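Long-range contacts in 11S globulin subunit beta (Cucurbita maxima, PDB 2E9Q), which serves as a seed storage protein of the 11S globulin family, a nutrient reservoir laid down as a hexamer of two-cupin subunits: residues A309-L314 with N402-T407; A324-L329 with G393-A398. All coordinates share one frame; numbering follows the deposited sequence. Where two conformers were deposited one is given.

Contact 1 of 2, residues A309-L314 with N402-T407; sequences ANYHTL and NDNAIT
Asp403 meets Tyr311 with both its backbone and its side chain. Its carbonyl oxygen accepts the amide of Tyr311, Tyr311 N to Asp403 O 3.2 Å, in a fairly straight bond (160° at the hydrogen) that arrives in the carbonyl plane. The same oxygen lies at the edge of the Tyr311 ring and also touches CB of Asn310, 3.3 Å from Asp403 O. The Asp403 carboxylate slants across the rim, OD1 lying out of the ring plane, 3.5 Å from Tyr311 CD2, with the two planes inclined by 38°. Both residues also pack on Arg318 of helix 317-320.

In this surface contact, two loops that follow strands 304-309 and 393-400, which flank strand 323-329 in one sheet of the C-terminal cupin domain, are joined by a single backbone hydrogen bond. The loop 309-314 is shaped by an Asx motif, in which Asn310 OD1 accepts Thr313 N.

Asn404 CB sits at the edge of the tyrosine ring, 3.5 Å from Tyr311 CE2. With CG anti to the backbone N (chi1 177°), the side chain runs alongside that of Asn310 in the same direction, the amides steeply inclined to each other and Asn404 OD1 3.7 Å from Asn310 ND2.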
loop_
_atom_site.group_PDB
_atom_site.type_symbol
_atom_site.label_atom_id
_atom_site.label_comp_id
_atom_site.label_asym_id
_atom_site.label_seq_id
_atom_site.Cartn_x
_atom_site.Cartn_y
_atom_site.Cartn_z
ATOM N N ALA A 309 -11.174 -16.911 -12.337
ATOM C CA ALA A 309 -10.542 -15.960 -13.223
ATOM C C ALA A 309 -9.582 -15.182 -12.337
ATOM O O ALA A 309 -10.002 -14.319 -11.566
ATOM C CB ALA A 309 -11.575 -15.034 -13.835
ATOM N N ASN A 310 -8.297 -15.519 -12.408
ATOM C CA ASN A 310 -7.290 -14.819 -11.619
ATOM C C ASN A 310 -6.164 -14.415 -12.566
ATOM O O ASN A 310 -6.267 -14.624 -13.773
ATOM C CB ASN A 310 -6.764 -15.697 -10.473
ATOM C CG ASN A 310 -6.278 -17.066 -10.945
ATOM O OD1 ASN A 310 -5.773 -17.213 -12.064
ATOM N ND2 ASN A 310 -6.416 -18.071 -10.084
ATOM N N TYR A 311 -5.094 -13.845 -12.033
ATOM C CA TYR A 311 -4.020 -13.398 -12.892
ATOM C C TYR A 311 -3.338 -14.551 -13.630
ATOM O O TYR A 311 -2.699 -14.321 -14.642
ATOM C CB TYR A 311 -3.009 -12.574 -12.094
ATOM C CG TYR A 311 -2.019 -13.389 -11.316
ATOM C CD1 TYR A 311 -0.769 -13.706 -11.858
ATOM C CD2 TYR A 311 -2.330 -13.864 -10.047
ATOM C CE1 TYR A 311 0.141 -14.471 -11.156
ATOM C CE2 TYR A 311 -1.426 -14.637 -9.333
ATOM C CZ TYR A 311 -0.190 -14.934 -9.893
ATOM O OH TYR A 311 0.720 -15.677 -9.179
ATOM N N HIS A 312 -3.480 -15.780 -13.137
ATOM C CA HIS A 312 -2.891 -16.934 -13.818
ATOM C C HIS A 312 -3.631 -17.213 -15.125
ATOM O O HIS A 312 -3.035 -17.697 -16.091
ATOM C CB HIS A 312 -2.969 -18.207 -12.967
ATOM C CG HIS A 312 -2.002 -18.243 -11.826
ATOM N ND1 HIS A 312 -0.654 -18.013 -11.989
ATOM C CD2 HIS A 312 -2.187 -18.481 -10.507
ATOM C CE1 HIS A 312 -0.050 -18.102 -10.817
ATOM N NE2 HIS A 312 -0.958 -18.384 -9.901
ATOM N N THR A 313 -4.931 -16.922 -15.149
ATOM C CA THR A 313 -5.749 -17.165 -16.336
ATOM C C THR A 313 -6.003 -15.904 -17.139
ATOM O O THR A 313 -6.348 -15.966 -18.315
ATOM C CB THR A 313 -7.120 -17.739 -15.966
ATOM O OG1 THR A 313 -7.823 -16.799 -15.147
ATOM C CG2 THR A 313 -6.969 -19.050 -15.227
ATOM N N LEU A 314 -5.861 -14.759 -16.492
ATOM C CA LEU A 314 -6.075 -13.492 -17.156
ATOM C C LEU A 314 -5.050 -12.531 -16.570
ATOM O O LEU A 314 -5.313 -11.847 -15.573
ATOM C CB LEU A 314 -7.504 -13.000 -16.915
ATOM C CG LEU A 314 -7.936 -11.695 -17.605
ATOM C CD1 LEU A 314 -7.954 -11.875 -19.121
ATOM C CD2 LEU A 314 -9.322 -11.300 -17.110
ATOM N N ASN A 402 -8.294 -9.262 -4.544
ATOM C CA ASN A 402 -6.901 -9.669 -4.697
ATOM C C ASN A 402 -6.792 -10.295 -6.098
ATOM O O ASN A 402 -7.785 -10.807 -6.622
ATOM C CB ASN A 402 -6.524 -10.704 -3.636
ATOM C CG ASN A 402 -5.025 -10.779 -3.405
ATOM O OD1 ASN A 402 -4.470 -10.017 -2.614
ATOM N ND2 ASN A 402 -4.359 -11.689 -4.105
ATOM N N ASP A 403 -5.611 -10.256 -6.713
ATOM C CA ASP A 403 -5.486 -10.845 -8.045
ATOM C C ASP A 403 -5.445 -12.364 -7.984
ATOM O O ASP A 403 -5.509 -13.034 -9.012
ATOM C CB ASP A 403 -4.254 -10.309 -8.804
ATOM C CG ASP A 403 -2.919 -10.703 -8.167
ATOM O OD1 ASP A 403 -2.848 -11.629 -7.338
ATOM O OD2 ASP A 403 -1.909 -10.074 -8.533
ATOM N N ASN A 404 -5.365 -12.906 -6.775
ATOM C CA ASN A 404 -5.310 -14.353 -6.603
ATOM C C ASN A 404 -5.859 -14.845 -5.252
ATOM O O ASN A 404 -5.093 -15.181 -4.342
ATOM C CB ASN A 404 -3.863 -14.828 -6.776
ATOM C CG ASN A 404 -3.711 -16.312 -6.531
ATOM O OD1 ASN A 404 -4.424 -17.127 -7.124
ATOM N ND2 ASN A 404 -2.784 -16.675 -5.652
ATOM N N ALA A 405 -7.181 -14.904 -5.139
ATOM C CA ALA A 405 -7.840 -15.347 -3.913
ATOM C C ALA A 405 -7.562 -16.812 -3.584
ATOM O O ALA A 405 -7.782 -17.698 -4.399
ATOM C CB ALA A 405 -9.342 -15.123 -4.024
ATOM N N ILE A 406 -7.086 -17.062 -2.378
ATOM C CA ILE A 406 -6.792 -18.421 -1.957
ATOM C C ILE A 406 -7.774 -18.874 -0.884
ATOM O O ILE A 406 -7.909 -18.222 0.162
ATOM C CB ILE A 406 -5.392 -18.525 -1.360
ATOM C CG1 ILE A 406 -4.351 -18.031 -2.363
ATOM C CG2 ILE A 406 -5.135 -19.967 -0.928
ATOM C CD1 ILE A 406 -2.980 -17.773 -1.744
ATOM N N THR A 407 -8.451 -19.990 -1.135
ATOM C CA THR A 407 -9.397 -20.511 -0.164
ATOM C C THR A 407 -8.884 -21.781 0.512
ATOM O O THR A 407 -8.423 -22.719 -0.153
ATOM C CB THR A 407 -10.772 -20.810 -0.804
ATOM O OG1 THR A 407 -11.136 -22.173 -0.544
ATOM C CG2 THR A 407 -10.736 -20.571 -2.292
#

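Contact 2 of 2, residues A324-L329 with G393-A398; sequences AERGVL and GFEWIA
Gly327 lies under the indole of Trp396, its CA 3.5 Å from the centroid of the six-membered ring and 12° off the normal, a CH-pi contact over the ring face. The tryptophan CG sits between its own backbone N and carbonyl carbon (chi1 75°), which folds the ring back across the neighbouring strand, where a residue lacking a side chain leaves room for it. Leu329 comes to the ring's edge, with CG 4.0 Å from Trp396 CZ3. On the opposite face of the sheet, Ile397 CD1 reaches over the backbone to Glu325 O, 3.3 Å away, and Val328 packs alongside the aliphatic part of Glu395 in the conformer described, both branches meeting its CG.

These contacts are built on two antiparallel strands of the C-terminal cupin beta-barrel, their axes 4.6 Å apart. Glu325-Ala398, Gly327-Trp396 and Leu329-Phe394 are hydrogen-bonded pairs, each with two backbone bonds; Arg326-Ile397 and Val328-Glu395 are non-hydrogen-bonded ones.

Farther out, the polar ends take over. Arg326 bends at chi2 (-80°) and sends NH2 to Trp396 O, a weak bond of 2.9 Å; that oxygen already accepts Gly327 N, and NH2 also bonds Thr350 OG1. In this one of its two conformers, Glu395 places OE1 4.1 Å from Arg326 NH1 but off the plane of the guanidinium, so that only the charges attract, while its OE2 forms a salt bridge with Arg351. Beside the indole, a water lying in the ring plane accepts from Trp396 NE1 and donates to Glu325 OE2, 2.8 Å away. Glu325 OE1 is salt-bridged to Arg447, which, like Lys387, has been assigned to magnesium binding; Lys387 has its side chain near that of Trp396.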
loop_
_atom_site.group_PDB
_atom_site.type_symbol
_atom_site.label_atom_id
_atom_site.label_comp_id
_atom_site.label_asym_id
_atom_site.label_seq_id
_atom_site.Cartn_x
_atom_site.Cartn_y
_atom_site.Cartn_z
ATOM N N ALA A 324 -12.135 -13.115 -9.681
ATOM C CA ALA A 324 -13.507 -13.563 -9.475
ATOM C C ALA A 324 -13.679 -15.065 -9.599
ATOM O O ALA A 324 -12.875 -15.754 -10.240
ATOM C CB ALA A 324 -14.432 -12.870 -10.461
ATOM N N GLU A 325 -14.750 -15.553 -8.985
ATOM C CA GLU A 325 -15.112 -16.963 -8.997
ATOM C C GLU A 325 -16.604 -16.997 -9.318
ATOM O O GLU A 325 -17.387 -16.237 -8.731
ATOM C CB GLU A 325 -14.878 -17.608 -7.625
ATOM C CG GLU A 325 -13.418 -17.846 -7.235
ATOM C CD GLU A 325 -13.283 -18.543 -5.884
ATOM O OE1 GLU A 325 -12.208 -19.106 -5.585
ATOM O OE2 GLU A 325 -14.261 -18.522 -5.110
ATOM N N ARG A 326 -16.993 -17.860 -10.253
ATOM C CA ARG A 326 -18.388 -17.998 -10.640
ATOM C C ARG A 326 -18.791 -19.392 -10.195
ATOM O O ARG A 326 -18.278 -20.387 -10.706
ATOM C CB ARG A 326 -18.537 -17.848 -12.159
ATOM C CG ARG A 326 -19.963 -17.563 -12.652
ATOM C CD ARG A 326 -20.827 -18.822 -12.713
ATOM N NE ARG A 326 -22.087 -18.567 -13.411
ATOM C CZ ARG A 326 -23.150 -17.981 -12.863
ATOM N NH1 ARG A 326 -24.249 -17.782 -13.587
ATOM N NH2 ARG A 326 -23.127 -17.617 -11.585
ATOM N N GLY A 327 -19.709 -19.459 -9.237
ATOM C CA GLY A 327 -20.129 -20.743 -8.715
ATOM C C GLY A 327 -21.500 -21.212 -9.137
ATOM O O GLY A 327 -22.382 -20.427 -9.482
ATOM N N VAL A 328 -21.674 -22.523 -9.109
ATOM C CA VAL A 328 -22.945 -23.119 -9.472
ATOM C C VAL A 328 -23.177 -24.297 -8.549
ATOM O O VAL A 328 -22.385 -25.236 -8.520
ATOM C CB VAL A 328 -22.946 -23.608 -10.941
ATOM C CG1 VAL A 328 -24.191 -24.447 -11.210
ATOM C CG2 VAL A 328 -22.907 -22.426 -11.883
ATOM N N LEU A 329 -24.245 -24.226 -7.769
ATOM C CA LEU A 329 -24.578 -25.310 -6.862
ATOM C C LEU A 329 -25.877 -25.956 -7.304
ATOM O O LEU A 329 -26.837 -25.262 -7.637
ATOM C CB LEU A 329 -24.739 -24.802 -5.422
ATOM C CG LEU A 329 -23.502 -24.738 -4.530
ATOM C CD1 LEU A 329 -23.895 -24.271 -3.113
ATOM C CD2 LEU A 329 -22.854 -26.118 -4.474
ATOM N N GLY A 393 -31.607 -24.650 -6.412
ATOM C CA GLY A 393 -30.181 -24.529 -6.638
ATOM C C GLY A 393 -29.753 -23.096 -6.341
ATOM O O GLY A 393 -30.600 -22.235 -6.107
ATOM N N PHE A 394 -28.446 -22.839 -6.357
ATOM C CA PHE A 394 -27.908 -21.505 -6.083
ATOM C C PHE A 394 -26.728 -21.247 -7.010
ATOM O O PHE A 394 -25.861 -22.105 -7.180
ATOM C CB PHE A 394 -27.472 -21.414 -4.622
ATOM C CG PHE A 394 -26.975 -20.060 -4.213
ATOM C CD1 PHE A 394 -25.654 -19.886 -3.806
ATOM C CD2 PHE A 394 -27.833 -18.975 -4.172
ATOM C CE1 PHE A 394 -25.203 -18.645 -3.359
ATOM C CE2 PHE A 394 -27.393 -17.729 -3.726
ATOM C CZ PHE A 394 -26.077 -17.564 -3.317
ATOM N N GLU A 395 -26.702 -20.049 -7.586
ATOM C CA GLU A 395 -25.688 -19.653 -8.552
ATOM C C GLU A 395 -25.197 -18.225 -8.299
ATOM O O GLU A 395 -25.995 -17.331 -7.997
ATOM C CB GLU A 395 -26.232 -19.799 -9.977
ATOM C CG GLU A 395 -26.178 -21.236 -10.468
ATOM C CD GLU A 395 -27.053 -21.496 -11.677
ATOM O OE1 GLU A 395 -26.980 -20.728 -12.657
ATOM O OE2 GLU A 395 -27.812 -22.484 -11.645
ATOM N N TRP A 396 -23.891 -18.000 -8.440
ATOM C CA TRP A 396 -23.349 -16.675 -8.159
ATOM C C TRP A 396 -22.015 -16.319 -8.802
ATOM O O TRP A 396 -21.328 -17.157 -9.390
ATOM C CB TRP A 396 -23.159 -16.539 -6.650
ATOM C CG TRP A 396 -21.970 -17.300 -6.166
ATOM C CD1 TRP A 396 -20.701 -16.823 -6.005
ATOM C CD2 TRP A 396 -21.909 -18.704 -5.877
ATOM N NE1 TRP A 396 -19.853 -17.837 -5.638
ATOM C CE2 TRP A 396 -20.568 -19.004 -5.551
ATOM C CE3 TRP A 396 -22.857 -19.736 -5.868
ATOM C CZ2 TRP A 396 -20.147 -20.293 -5.216
ATOM C CZ3 TRP A 396 -22.443 -21.024 -5.537
ATOM C CH2 TRP A 396 -21.094 -21.289 -5.216
ATOM N N ILE A 397 -21.659 -15.050 -8.637
ATOM C CA ILE A 397 -20.386 -14.518 -9.081
ATOM C C ILE A 397 -19.810 -13.819 -7.845
ATOM O O ILE A 397 -20.442 -12.919 -7.266
ATOM C CB ILE A 397 -20.537 -13.503 -10.240
ATOM C CG1 ILE A 397 -19.159 -13.022 -10.668
ATOM C CG2 ILE A 397 -21.388 -12.331 -9.833
ATOM C CD1 ILE A 397 -18.265 -14.133 -11.158
ATOM N N ALA A 398 -18.627 -14.255 -7.434
ATOM C CA ALA A 398 -17.961 -13.704 -6.264
ATOM C C ALA A 398 -16.697 -12.925 -6.620
ATOM O O ALA A 398 -15.712 -13.510 -7.060
ATOM C CB ALA A 398 -17.613 -14.825 -5.306
HETATM O O HOH W 1 -17.004 -18.422 -4.426
#

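Strand 304-309 runs into the loop 309-314, the first half of contact 1. Helix 317-320 then leads to strand 323-329, the first half of contact 2. After 63 residues, more than half of them in strands, the chain returns along strand 393-400, which closes contact 2; a few residues later 402-407 closes contact 1. The two closures are nested, with contact 2 the inner one. Strands 304-309, 323-329 and 393-400 are consecutive neighbours in one antiparallel sheet, and a probable hydrogen bond from Ala309 N to Ala324 O connects the contacts directly. Contact 2 joins two strands within this sheet; contact 1 ties loops at its end, before strand 407-409, which pairs with strand 334-340 in the domain's second sheet.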